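Local structure of phosphate-binding protein (Xanthomonas axonopodis pv. citri, 5UB7) at residues 65-70 and 207-212. The protein probably serves as a periplasmic substrate-binding protein of an ABC transporter for phosphate-type ligands, and here holds ATP in its cleft. Numbering follows the deposited sequence.
Sequences ETTGAA and APVPRA. With ATP (adenosine-5'-triphosphate), chain C.
Thr67 and Pro210 join a helix start to a strand in a buried contact beside the ligand cleft, where strand 62-65, antiparallel to strand 209-217, gives way to helix 67-75. The central bond goes from Thr67 OG1 to Pro210 O at 2.6 Å. The donor approaches with a C=O...O angle of 153°, tilted 21° from the carbonyl plane. Thr67 OG1 lies between its own N and carbonyl carbon (chi1 51°), which places CG2 beside the backbone N and over the chain of the other segment, 3.6 Å from Ala212 N. CG2 also meets the ring of Pro210 at CB, while Val209 CG2 lies 3.8 Å from Thr67 OG1. Two residues before Thr67, Glu65 O receives a CA-H...O contact from Ala212 CA at 3.2 Å, where strand pairing continues with a backbone bond between Glu65 and Val213.

The same two segments also grip the nucleotide. Thr66 is at the N-cap position, though its side chain makes no capping bond; its OG1 donates to ATP O1G at 2.7 Å and is also hydrogen-bonded to Thr124 OG1. Its methyl CG2 sits at the edge of the Arg211 guanidinium, 3.8 Å from NH1. Arg211, bent at chi2, brings NH2 to ATP O1A at 3.0 Å, and Phe93 adds a cation-pi contact. A neutral hydroxyl-to-carbonyl bond thus ties the first turn of the helix to the strand, while the adjoining hydroxyl and guanidinium engage the gamma- and alpha-phosphates, consistent with a pocket made for anionic phosphate groups.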
ATOM      1  N   GLU A  65      -6.062  -2.978  -1.978  1.00 33.39           N
ATOM      2  CA  GLU A  65      -5.076  -1.961  -1.563  1.00 35.88           C
ATOM      3  C   GLU A  65      -4.396  -2.347  -0.277  1.00 33.55           C
ATOM      4  O   GLU A  65      -4.982  -3.013   0.564  1.00 33.20           O
ATOM      5  CB  GLU A  65      -5.765  -0.599  -1.302  1.00 38.15           C
ATOM      6  CG  GLU A  65      -6.268   0.124  -2.527  1.00 39.11           C
ATOM      7  CD  GLU A  65      -5.155   0.539  -3.450  1.00 37.76           C
ATOM      8  OE1 GLU A  65      -4.027   0.695  -2.966  1.00 37.09           O
ATOM      9  OE2 GLU A  65      -5.417   0.726  -4.654  1.00 39.86           O
ATOM     10  N   THR A  66      -3.181  -1.852  -0.093  1.00 32.73           N
ATOM     11  CA  THR A  66      -2.581  -1.862   1.215  1.00 30.88           C
ATOM     12  C   THR A  66      -3.424  -0.934   2.057  1.00 30.49           C
ATOM     13  O   THR A  66      -4.169  -0.081   1.540  1.00 32.03           O
ATOM     14  CB  THR A  66      -1.141  -1.434   1.177  1.00 32.93           C
ATOM     15  OG1 THR A  66      -1.044  -0.192   0.495  1.00 33.91           O
ATOM     16  CG2 THR A  66      -0.328  -2.474   0.431  1.00 33.15           C
ATOM     17  N   THR A  67      -3.323  -1.137   3.358  1.00 28.96           N
ATOM     18  CA  THR A  67      -4.285  -0.609   4.287  1.00 29.15           C
ATOM     19  C   THR A  67      -4.196   0.898   4.454  1.00 28.01           C
ATOM     20  O   THR A  67      -5.238   1.528   4.485  1.00 27.92           O
ATOM     21  CB  THR A  67      -4.244  -1.362   5.627  1.00 32.09           C
ATOM     22  OG1 THR A  67      -2.898  -1.439   6.139  1.00 32.47           O
ATOM     23  CG2 THR A  67      -4.774  -2.773   5.387  1.00 32.10           C
ATOM     24  N   GLY A  68      -2.992   1.472   4.472  1.00 25.31           N
ATOM     25  CA  GLY A  68      -2.812   2.937   4.426  1.00 27.18           C
ATOM     26  C   GLY A  68      -3.483   3.623   3.225  1.00 27.13           C
ATOM     27  O   GLY A  68      -4.225   4.608   3.378  1.00 25.82           O
ATOM     28  N   ALA A  69      -3.243   3.082   2.034  1.00 26.74           N
ATOM     29  CA  ALA A  69      -3.867   3.589   0.828  1.00 27.23           C
ATOM     30  C   ALA A  69      -5.359   3.421   0.918  1.00 29.45           C
ATOM     31  O   ALA A  69      -6.122   4.307   0.521  1.00 29.68           O
ATOM     32  CB  ALA A  69      -3.358   2.877  -0.389  1.00 26.68           C
ATOM     33  N   ALA A  70      -5.798   2.281   1.442  1.00 32.47           N
ATOM     34  CA  ALA A  70      -7.247   2.041   1.542  1.00 30.64           C
ATOM     35  C   ALA A  70      -7.926   3.108   2.453  1.00 30.93           C
ATOM     36  O   ALA A  70      -8.993   3.647   2.117  1.00 33.67           O
ATOM     37  CB  ALA A  70      -7.504   0.609   1.996  1.00 30.29           C
ATOM     38  N   ALA A 207       5.549  -0.468  14.226  1.00 33.83           N
ATOM     39  CA  ALA A 207       4.484  -1.425  14.572  1.00 35.20           C
ATOM     40  C   ALA A 207       3.787  -1.934  13.323  1.00 36.11           C
ATOM     41  O   ALA A 207       3.711  -1.211  12.326  1.00 35.08           O
ATOM     42  CB  ALA A 207       3.432  -0.770  15.462  1.00 33.65           C
ATOM     43  N   PRO A 208       3.241  -3.158  13.382  1.00 36.06           N
ATOM     44  CA  PRO A 208       2.677  -3.677  12.153  1.00 36.85           C
ATOM     45  C   PRO A 208       1.272  -3.160  11.888  1.00 32.92           C
ATOM     46  O   PRO A 208       0.624  -2.611  12.752  1.00 32.71           O
ATOM     47  CB  PRO A 208       2.710  -5.198  12.353  1.00 36.15           C
ATOM     48  CG  PRO A 208       3.202  -5.435  13.734  1.00 36.55           C
ATOM     49  CD  PRO A 208       3.122  -4.135  14.467  1.00 36.80           C
ATOM     50  N   VAL A 209       0.836  -3.284  10.656  1.00 33.84           N
ATOM     51  CA  VAL A 209      -0.551  -2.966  10.314  1.00 31.66           C
ATOM     52  C   VAL A 209      -1.011  -4.113   9.454  1.00 30.50           C
ATOM     53  O   VAL A 209      -0.171  -4.848   8.904  1.00 27.97           O
ATOM     54  CB  VAL A 209      -0.687  -1.605   9.608  1.00 31.44           C
ATOM     55  CG1 VAL A 209      -0.301  -0.462  10.563  1.00 31.52           C
ATOM     56  CG2 VAL A 209       0.156  -1.555   8.347  1.00 30.93           C
ATOM     57  N   PRO A 210      -2.324  -4.276   9.315  1.00 31.17           N
ATOM     58  CA  PRO A 210      -2.773  -5.287   8.379  1.00 31.13           C
ATOM     59  C   PRO A 210      -2.234  -5.008   6.984  1.00 33.52           C
ATOM     60  O   PRO A 210      -2.084  -3.846   6.590  1.00 35.28           O
ATOM     61  CB  PRO A 210      -4.280  -5.167   8.419  1.00 33.53           C
ATOM     62  CG  PRO A 210      -4.610  -4.428   9.671  1.00 34.45           C
ATOM     63  CD  PRO A 210      -3.439  -3.531   9.915  1.00 33.54           C
ATOM     64  N   ARG A 211      -1.962  -6.096   6.271  1.00 36.04           N
ATOM     65  CA  ARG A 211      -1.204  -6.133   5.016  1.00 37.60           C
ATOM     66  C   ARG A 211      -1.946  -5.483   3.837  1.00 38.89           C
ATOM     67  O   ARG A 211      -1.312  -4.851   3.005  1.00 42.04           O
ATOM     68  CB  ARG A 211      -0.856  -7.614   4.728  1.00 39.96           C
ATOM     69  CG  ARG A 211      -0.142  -7.961   3.431  1.00 40.90           C
ATOM     70  CD  ARG A 211       1.347  -7.754   3.517  1.00 41.70           C
ATOM     71  NE  ARG A 211       1.992  -7.839   2.215  1.00 42.10           N
ATOM     72  CZ  ARG A 211       1.918  -6.911   1.259  1.00 46.72           C
ATOM     73  NH1 ARG A 211       1.197  -5.786   1.417  1.00 46.04           N
ATOM     74  NH2 ARG A 211       2.549  -7.124   0.101  1.00 48.36           N
ATOM     75  N   ALA A 212      -3.280  -5.627   3.798  1.00 38.20           N
ATOM     76  CA  ALA A 212      -4.123  -5.267   2.637  1.00 35.50           C
ATOM     77  C   ALA A 212      -5.601  -5.486   2.933  1.00 35.82           C
ATOM     78  O   ALA A 212      -5.946  -6.202   3.875  1.00 37.30           O
ATOM     79  CB  ALA A 212      -3.745  -6.075   1.407  1.00 31.38           C
TER
HETATM   80  PG  ATP C 401       2.717  -0.259  -0.384  1.00 38.70           P
HETATM   81  O1G ATP C 401       1.352   0.367  -0.574  1.00 40.78           O
HETATM   82  O2G ATP C 401       3.045  -0.504   1.071  1.00 34.54           O
HETATM   83  O3G ATP C 401       3.830   0.467  -1.156  1.00 40.52           O
HETATM   84  PB  ATP C 401       2.258  -2.173  -2.527  1.00 56.43           P
HETATM   85  O1B ATP C 401       1.082  -1.401  -3.132  1.00 47.80           O
HETATM   86  O2B ATP C 401       3.514  -2.300  -3.355  1.00 57.43           O
HETATM   87  O3B ATP C 401       2.695  -1.772  -1.014  1.00 43.39           O
HETATM   88  PA  ATP C 401       2.016  -4.990  -3.022  1.00 70.47           P
HETATM   89  O1A ATP C 401       1.168  -6.025  -2.328  1.00 68.19           O
HETATM   90  O2A ATP C 401       1.819  -4.651  -4.492  1.00 61.20           O
HETATM   91  O3A ATP C 401       1.711  -3.657  -2.163  1.00 67.01           O
HETATM   92  O5' ATP C 401       3.562  -5.381  -2.652  1.00 78.75           O